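Local coordinates for protein exopolygalacturonase (Yersinia enterocolitica, PDB 2UVF) that probably hydrolyses pectin-derived polygalacturonic acid from the chain end as a family 28 exopolygalacturonase, and binds its digalacturonic acid product, at residues N379-V393 / N396-G410. Residues are numbered along the deposited sequence; the frame is centred on the assembly and turned at random.
With NI (nickel (II) ion), chain K; ADA (alpha-D-galactopyranuronic acid), chain C; ADA (alpha-D-galactopyranuronic acid), chain B.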
loop_
_atom_site.group_PDB
_atom_site.type_symbol
_atom_site.label_atom_id
_atom_site.label_comp_id
_atom_site.label_asym_id
_atom_site.label_seq_id
_atom_site.Cartn_x
_atom_site.Cartn_y
_atom_site.Cartn_z
ATOM N N ASN A 379 -12.237 -7.562 -2.324
ATOM C CA ASN A 379 -11.056 -7.770 -1.470
ATOM C C ASN A 379 -9.726 -7.544 -2.168
ATOM O O ASN A 379 -8.669 -7.952 -1.659
ATOM C CB ASN A 379 -11.086 -9.152 -0.807
ATOM C CG ASN A 379 -12.406 -9.430 -0.145
ATOM O OD1 ASN A 379 -13.082 -10.382 -0.513
ATOM N ND2 ASN A 379 -12.817 -8.559 0.798
ATOM N N GLY A 380 -9.768 -6.884 -3.318
ATOM C CA GLY A 380 -8.550 -6.650 -4.073
ATOM C C GLY A 380 -7.839 -5.415 -3.577
ATOM O O GLY A 380 -7.855 -4.362 -4.260
ATOM N N ASP A 381 -7.231 -5.519 -2.392
ATOM C CA ASP A 381 -6.473 -4.384 -1.847
ATOM C C ASP A 381 -5.153 -4.256 -2.586
ATOM O O ASP A 381 -4.700 -5.219 -3.191
ATOM C CB ASP A 381 -6.327 -4.372 -0.299
ATOM C CG ASP A 381 -6.121 -5.728 0.302
ATOM O OD1 ASP A 381 -5.533 -6.606 -0.403
ATOM O OD2 ASP A 381 -6.531 -5.900 1.494
ATOM N N GLY A 382 -4.565 -3.061 -2.560
ATOM C CA GLY A 382 -3.357 -2.795 -3.346
ATOM C C GLY A 382 -2.143 -3.496 -2.763
ATOM O O GLY A 382 -1.589 -4.390 -3.386
ATOM N N ILE A 383 -1.724 -3.076 -1.570
ATOM C CA ILE A 383 -0.620 -3.723 -0.878
ATOM C C ILE A 383 -1.018 -3.985 0.564
ATOM O O ILE A 383 -1.431 -3.062 1.277
ATOM C CB ILE A 383 0.707 -2.892 -0.925
ATOM C CG1 ILE A 383 1.107 -2.528 -2.374
ATOM C CG2 ILE A 383 1.845 -3.675 -0.222
ATOM C CD1 ILE A 383 2.240 -1.511 -2.521
ATOM N N GLU A 384 -0.921 -5.248 0.983
ATOM C CA GLU A 384 -1.023 -5.595 2.402
ATOM C C GLU A 384 0.355 -5.686 3.028
ATOM O O GLU A 384 1.233 -6.328 2.466
ATOM C CB GLU A 384 -1.737 -6.934 2.607
ATOM C CG GLU A 384 -3.176 -6.909 2.249
ATOM C CD GLU A 384 -3.851 -8.217 2.499
ATOM O OE1 GLU A 384 -3.186 -9.179 2.929
ATOM O OE2 GLU A 384 -5.064 -8.279 2.277
ATOM N N PHE A 385 0.529 -5.026 4.179
ATOM C CA PHE A 385 1.698 -5.206 5.022
ATOM C C PHE A 385 1.241 -5.930 6.305
ATOM O O PHE A 385 0.371 -5.447 7.033
ATOM C CB PHE A 385 2.394 -3.873 5.320
ATOM C CG PHE A 385 3.083 -3.248 4.126
ATOM C CD1 PHE A 385 4.192 -3.860 3.540
ATOM C CD2 PHE A 385 2.631 -2.028 3.601
ATOM C CE1 PHE A 385 4.835 -3.290 2.428
ATOM C CE2 PHE A 385 3.266 -1.445 2.496
ATOM C CZ PHE A 385 4.375 -2.080 1.911
ATOM N N GLY A 386 1.799 -7.118 6.546
ATOM C CA GLY A 386 1.358 -7.966 7.654
ATOM C C GLY A 386 2.486 -8.436 8.549
ATOM O O GLY A 386 3.355 -9.207 8.118
ATOM N N ASN A 387 2.476 -7.975 9.797
ATOM C CA ASN A 387 3.529 -8.321 10.776
ATOM C C ASN A 387 4.925 -8.120 10.195
ATOM O O ASN A 387 5.840 -8.916 10.437
ATOM C CB ASN A 387 3.353 -9.763 11.330
ATOM C CG ASN A 387 2.065 -9.930 12.109
ATOM O OD1 ASN A 387 2.051 -9.806 13.332
ATOM N ND2 ASN A 387 0.960 -10.164 11.399
ATOM N N SER A 388 5.065 -7.032 9.433
ATOM C CA SER A 388 6.293 -6.702 8.720
ATOM C C SER A 388 7.014 -5.530 9.377
ATOM O O SER A 388 6.485 -4.883 10.279
ATOM C CB SER A 388 5.983 -6.396 7.250
ATOM O OG SER A 388 5.451 -7.537 6.622
ATOM N N GLN A 389 8.236 -5.266 8.946
ATOM C CA GLN A 389 9.004 -4.193 9.573
ATOM C C GLN A 389 9.840 -3.428 8.582
ATOM O O GLN A 389 10.431 -4.013 7.681
ATOM C CB GLN A 389 9.857 -4.728 10.731
ATOM C CG GLN A 389 9.059 -5.639 11.673
ATOM C CD GLN A 389 9.551 -5.628 13.094
ATOM O OE1 GLN A 389 10.736 -5.407 13.361
ATOM N NE2 GLN A 389 8.639 -5.874 14.023
ATOM N N ASN A 390 9.869 -2.105 8.753
ATOM C CA ASN A 390 10.635 -1.212 7.874
ATOM C C ASN A 390 10.199 -1.346 6.399
ATOM O O ASN A 390 10.897 -1.935 5.585
ATOM C CB ASN A 390 12.151 -1.435 8.092
ATOM C CG ASN A 390 13.020 -0.453 7.330
ATOM O OD1 ASN A 390 14.008 -0.852 6.708
ATOM N ND2 ASN A 390 12.672 0.835 7.379
ATOM N N VAL A 391 9.023 -0.806 6.084
ATOM C CA VAL A 391 8.453 -0.851 4.726
ATOM C C VAL A 391 8.244 0.564 4.117
ATOM O O VAL A 391 8.132 1.560 4.811
ATOM C CB VAL A 391 7.149 -1.731 4.630
ATOM C CG1 VAL A 391 7.320 -3.081 5.380
ATOM C CG2 VAL A 391 5.913 -0.994 5.153
ATOM N N MET A 392 8.219 0.638 2.800
ATOM C CA MET A 392 8.230 1.927 2.116
ATOM C C MET A 392 7.454 1.795 0.825
ATOM O O MET A 392 7.640 0.827 0.116
ATOM C CB MET A 392 9.668 2.291 1.790
ATOM C CG MET A 392 9.902 3.729 1.539
ATOM S SD MET A 392 11.543 3.903 0.816
ATOM C CE MET A 392 12.609 3.653 2.240
ATOM N N VAL A 393 6.549 2.740 0.570
ATOM C CA VAL A 393 5.802 2.808 -0.675
ATOM C C VAL A 393 5.829 4.240 -1.223
ATOM O O VAL A 393 5.322 5.173 -0.595
ATOM C CB VAL A 393 4.332 2.350 -0.466
ATOM C CG1 VAL A 393 3.480 2.630 -1.698
ATOM C CG2 VAL A 393 4.255 0.872 -0.113
ATOM N N ASN A 396 3.631 5.201 -6.260
ATOM C CA ASN A 396 2.592 4.247 -6.658
ATOM C C ASN A 396 1.367 4.967 -7.186
ATOM O O ASN A 396 1.047 6.046 -6.737
ATOM C CB ASN A 396 2.195 3.351 -5.466
ATOM C CG ASN A 396 3.095 2.123 -5.288
ATOM O OD1 ASN A 396 2.607 1.023 -5.010
ATOM N ND2 ASN A 396 4.393 2.299 -5.439
ATOM N N PHE A 397 0.699 4.379 -8.167
ATOM C CA PHE A 397 -0.661 4.770 -8.526
ATOM C C PHE A 397 -1.613 3.701 -7.950
ATOM O O PHE A 397 -1.395 2.524 -8.167
ATOM C CB PHE A 397 -0.800 4.876 -10.056
ATOM C CG PHE A 397 -2.221 5.121 -10.551
ATOM C CD1 PHE A 397 -2.683 6.413 -10.806
ATOM C CD2 PHE A 397 -3.077 4.049 -10.811
ATOM C CE1 PHE A 397 -3.967 6.627 -11.275
ATOM C CE2 PHE A 397 -4.367 4.260 -11.278
ATOM C CZ PHE A 397 -4.810 5.547 -11.509
ATOM N N PHE A 398 -2.640 4.117 -7.210
ATOM C CA PHE A 398 -3.616 3.166 -6.607
ATOM C C PHE A 398 -5.018 3.424 -7.150
ATOM O O PHE A 398 -5.532 4.522 -7.024
ATOM C CB PHE A 398 -3.657 3.242 -5.073
ATOM C CG PHE A 398 -2.434 2.713 -4.392
ATOM C CD1 PHE A 398 -2.337 1.364 -4.038
ATOM C CD2 PHE A 398 -1.378 3.563 -4.075
ATOM C CE1 PHE A 398 -1.183 0.874 -3.396
ATOM C CE2 PHE A 398 -0.251 3.089 -3.433
ATOM C CZ PHE A 398 -0.150 1.744 -3.097
ATOM N N ASP A 399 -5.609 2.394 -7.766
ATOM C CA ASP A 399 -7.037 2.344 -8.117
ATOM C C ASP A 399 -7.452 0.876 -7.846
ATOM O O ASP A 399 -7.224 -0.025 -8.671
ATOM C CB ASP A 399 -7.246 2.748 -9.595
ATOM C CG ASP A 399 -8.674 3.086 -9.917
ATOM O OD1 ASP A 399 -9.174 4.095 -9.381
ATOM O OD2 ASP A 399 -9.301 2.357 -10.735
ATOM N N THR A 400 -8.013 0.633 -6.667
ATOM C CA THR A 400 -8.049 -0.718 -6.114
ATOM C C THR A 400 -9.479 -1.134 -5.770
ATOM O O THR A 400 -10.347 -0.296 -5.589
ATOM C CB THR A 400 -7.118 -0.823 -4.865
ATOM O OG1 THR A 400 -7.530 0.128 -3.881
ATOM C CG2 THR A 400 -5.658 -0.543 -5.219
ATOM N N GLY A 401 -9.706 -2.442 -5.690
ATOM C CA GLY A 401 -11.002 -2.986 -5.342
ATOM C C GLY A 401 -11.287 -2.870 -3.863
ATOM O O GLY A 401 -12.449 -2.876 -3.471
ATOM N N ASP A 402 -10.234 -2.755 -3.054
ATOM C CA ASP A 402 -10.369 -2.623 -1.596
ATOM C C ASP A 402 -9.419 -1.555 -1.062
ATOM O O ASP A 402 -9.179 -0.536 -1.738
ATOM C CB ASP A 402 -10.122 -3.979 -0.910
ATOM C CG ASP A 402 -10.938 -4.143 0.356
ATOM O OD1 ASP A 402 -10.522 -3.596 1.394
ATOM O OD2 ASP A 402 -12.000 -4.803 0.311
ATOM N N ASP A 403 -8.881 -1.760 0.146
ATOM C CA ASP A 403 -8.003 -0.761 0.766
ATOM C C ASP A 403 -6.821 -0.588 -0.171
ATOM O O ASP A 403 -6.420 -1.547 -0.819
ATOM C CB ASP A 403 -7.479 -1.222 2.136
ATOM C CG ASP A 403 -8.585 -1.405 3.176
ATOM O OD1 ASP A 403 -9.644 -0.723 3.062
ATOM O OD2 ASP A 403 -8.381 -2.204 4.133
ATOM N N CYS A 404 -6.274 0.622 -0.247
ATOM C CA CYS A 404 -5.098 0.865 -1.063
ATOM C C CYS A 404 -3.848 0.315 -0.392
ATOM O O CYS A 404 -3.169 -0.521 -0.965
ATOM C CB CYS A 404 -4.958 2.358 -1.392
ATOM S SG CYS A 404 -6.408 3.098 -2.231
ATOM N N ILE A 405 -3.516 0.827 0.789
ATOM C CA ILE A 405 -2.445 0.272 1.597
ATOM C C ILE A 405 -3.063 -0.145 2.927
ATOM O O ILE A 405 -3.710 0.656 3.612
ATOM C CB ILE A 405 -1.240 1.245 1.802
ATOM C CG1 ILE A 405 -0.652 1.671 0.454
ATOM C CG2 ILE A 405 -0.148 0.612 2.704
ATOM C CD1 ILE A 405 0.211 2.926 0.544
ATOM N N ASN A 406 -2.907 -1.428 3.248
ATOM C CA ASN A 406 -3.452 -1.966 4.475
ATOM C C ASN A 406 -2.333 -2.455 5.382
ATOM O O ASN A 406 -1.355 -3.026 4.907
ATOM C CB ASN A 406 -4.394 -3.129 4.154
ATOM C CG ASN A 406 -5.041 -3.697 5.392
ATOM O OD1 ASN A 406 -4.543 -4.645 5.993
ATOM N ND2 ASN A 406 -6.141 -3.105 5.794
ATOM N N PHE A 407 -2.481 -2.230 6.683
ATOM C CA PHE A 407 -1.528 -2.779 7.676
ATOM C C PHE A 407 -2.229 -3.734 8.602
ATOM O O PHE A 407 -3.274 -3.418 9.142
ATOM C CB PHE A 407 -0.847 -1.676 8.476
ATOM C CG PHE A 407 -0.056 -0.738 7.630
ATOM C CD1 PHE A 407 1.220 -1.080 7.207
ATOM C CD2 PHE A 407 -0.599 0.493 7.241
ATOM C CE1 PHE A 407 1.946 -0.207 6.416
ATOM C CE2 PHE A 407 0.125 1.365 6.452
ATOM C CZ PHE A 407 1.398 1.012 6.024
ATOM N N ALA A 408 -1.657 -4.916 8.756
ATOM C CA ALA A 408 -2.251 -5.959 9.584
ATOM C C ALA A 408 -1.223 -6.453 10.614
ATOM O O ALA A 408 -0.034 -6.532 10.315
ATOM C CB ALA A 408 -2.701 -7.109 8.717
ATOM N N ALA A 409 -1.697 -6.816 11.805
ATOM C CA ALA A 409 -0.800 -7.325 12.847
ATOM C C ALA A 409 -1.326 -8.553 13.626
ATOM O O ALA A 409 -0.832 -8.873 14.711
ATOM C CB ALA A 409 -0.399 -6.212 13.773
ATOM N N GLY A 410 -2.294 -9.258 13.045
ATOM C CA GLY A 410 -2.830 -10.470 13.649
ATOM C C GLY A 410 -4.098 -10.172 14.423
ATOM O O GLY A 410 -4.561 -9.032 14.468
HETATM NI NI NI K . -14.098 -1.631 -3.727
HETATM C C1 ADA C . -10.951 -5.647 3.667
HETATM C C2 ADA C . -9.978 -6.785 3.297
HETATM C C3 ADA C . -10.536 -8.074 3.942
HETATM C C4 ADA C . -10.271 -7.938 5.451
HETATM C C5 ADA C . -11.105 -6.735 5.928
HETATM C C6 ADA C . -10.864 -6.451 7.429
HETATM O O1 ADA C . -12.331 -5.914 3.278
HETATM O O2 ADA C . -9.771 -6.907 1.909
HETATM O O3 ADA C . -10.008 -9.291 3.357
HETATM O O4 ADA C . -8.876 -7.587 5.630
HETATM O O5 ADA C . -10.844 -5.508 5.117
HETATM O O6B ADA C . -9.876 -5.739 7.743
HETATM O O6A ADA C . -11.672 -6.943 8.258
HETATM C C1 ADA B . -8.198 -8.247 6.725
HETATM C C2 ADA B . -6.801 -7.599 6.826
HETATM C C3 ADA B . -6.063 -7.873 5.502
HETATM C C4 ADA B . -5.950 -9.410 5.257
HETATM C C5 ADA B . -7.361 -10.038 5.238
HETATM C C6 ADA B . -7.486 -11.574 5.039
HETATM O O2 ADA B . -6.895 -6.190 7.113
HETATM O O3 ADA B . -4.788 -7.237 5.490
HETATM O O4 ADA B . -5.136 -10.041 6.252
HETATM O O5 ADA B . -8.108 -9.681 6.441
HETATM O O6B ADA B . -8.235 -12.177 5.839
HETATM O O6A ADA B . -6.859 -12.122 4.100
HETATM O O HOH W 1 -13.703 -5.244 -1.692
HETATM O O HOH W 2 -12.728 0.144 -4.626
HETATM O O HOH W 3 -15.989 -0.534 -4.012
HETATM O O HOH W 4 -15.497 -3.580 -3.013
#
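Strands 383-386 and 405-408 run parallel, their axes 4.7 Å apart at 18°, and hydrogen bonds pass in alternation between them: Ile383 N to Cys404 O, Asn406 N to Ile383 O, Phe385 N to Asn406 O, and Ala408 N to Phe385 O at 2.7 Å. On the inner face, Ile383 pairs with Ile405 and Phe385 with Phe407. The two phenyl rings lie side by side with planes at 18°, slid apart so that they barely overlap; Phe385 CD2 meets Phe407 CE1 at 3.4 Å. Val391 CG2 sits over the centre of one face of Phe385, Ile383 CG2 nearer the rim of the other, and Ile405 CG2 at the edge. Val393 CG1 meets the edge of Phe398 at CZ (4.0 Å) and also touches Ile405 CD1. Such aliphatic and aromatic stacks fill the core of the right-handed parallel beta-helix of family 28, each strand pairing with its equivalent one turn on. On the outer face Asn406, its CG anti to N (chi1 -178°), accepts a hydrogen bond at OD1 from O3 of the chain B galacturonate at 2.7 Å, while in the preceding loop Asp402 OD2 accepts from O1 of the chain C unit at 3.2 Å. Asp381, Asp402 and Asp403 gather in the loops leading into the strands, consistent with the acidic catalytic centre of this family. Ahead of strand 405-408, Gly401 O binds nickel at 2.1 Å, with Asp376 and waters completing the site.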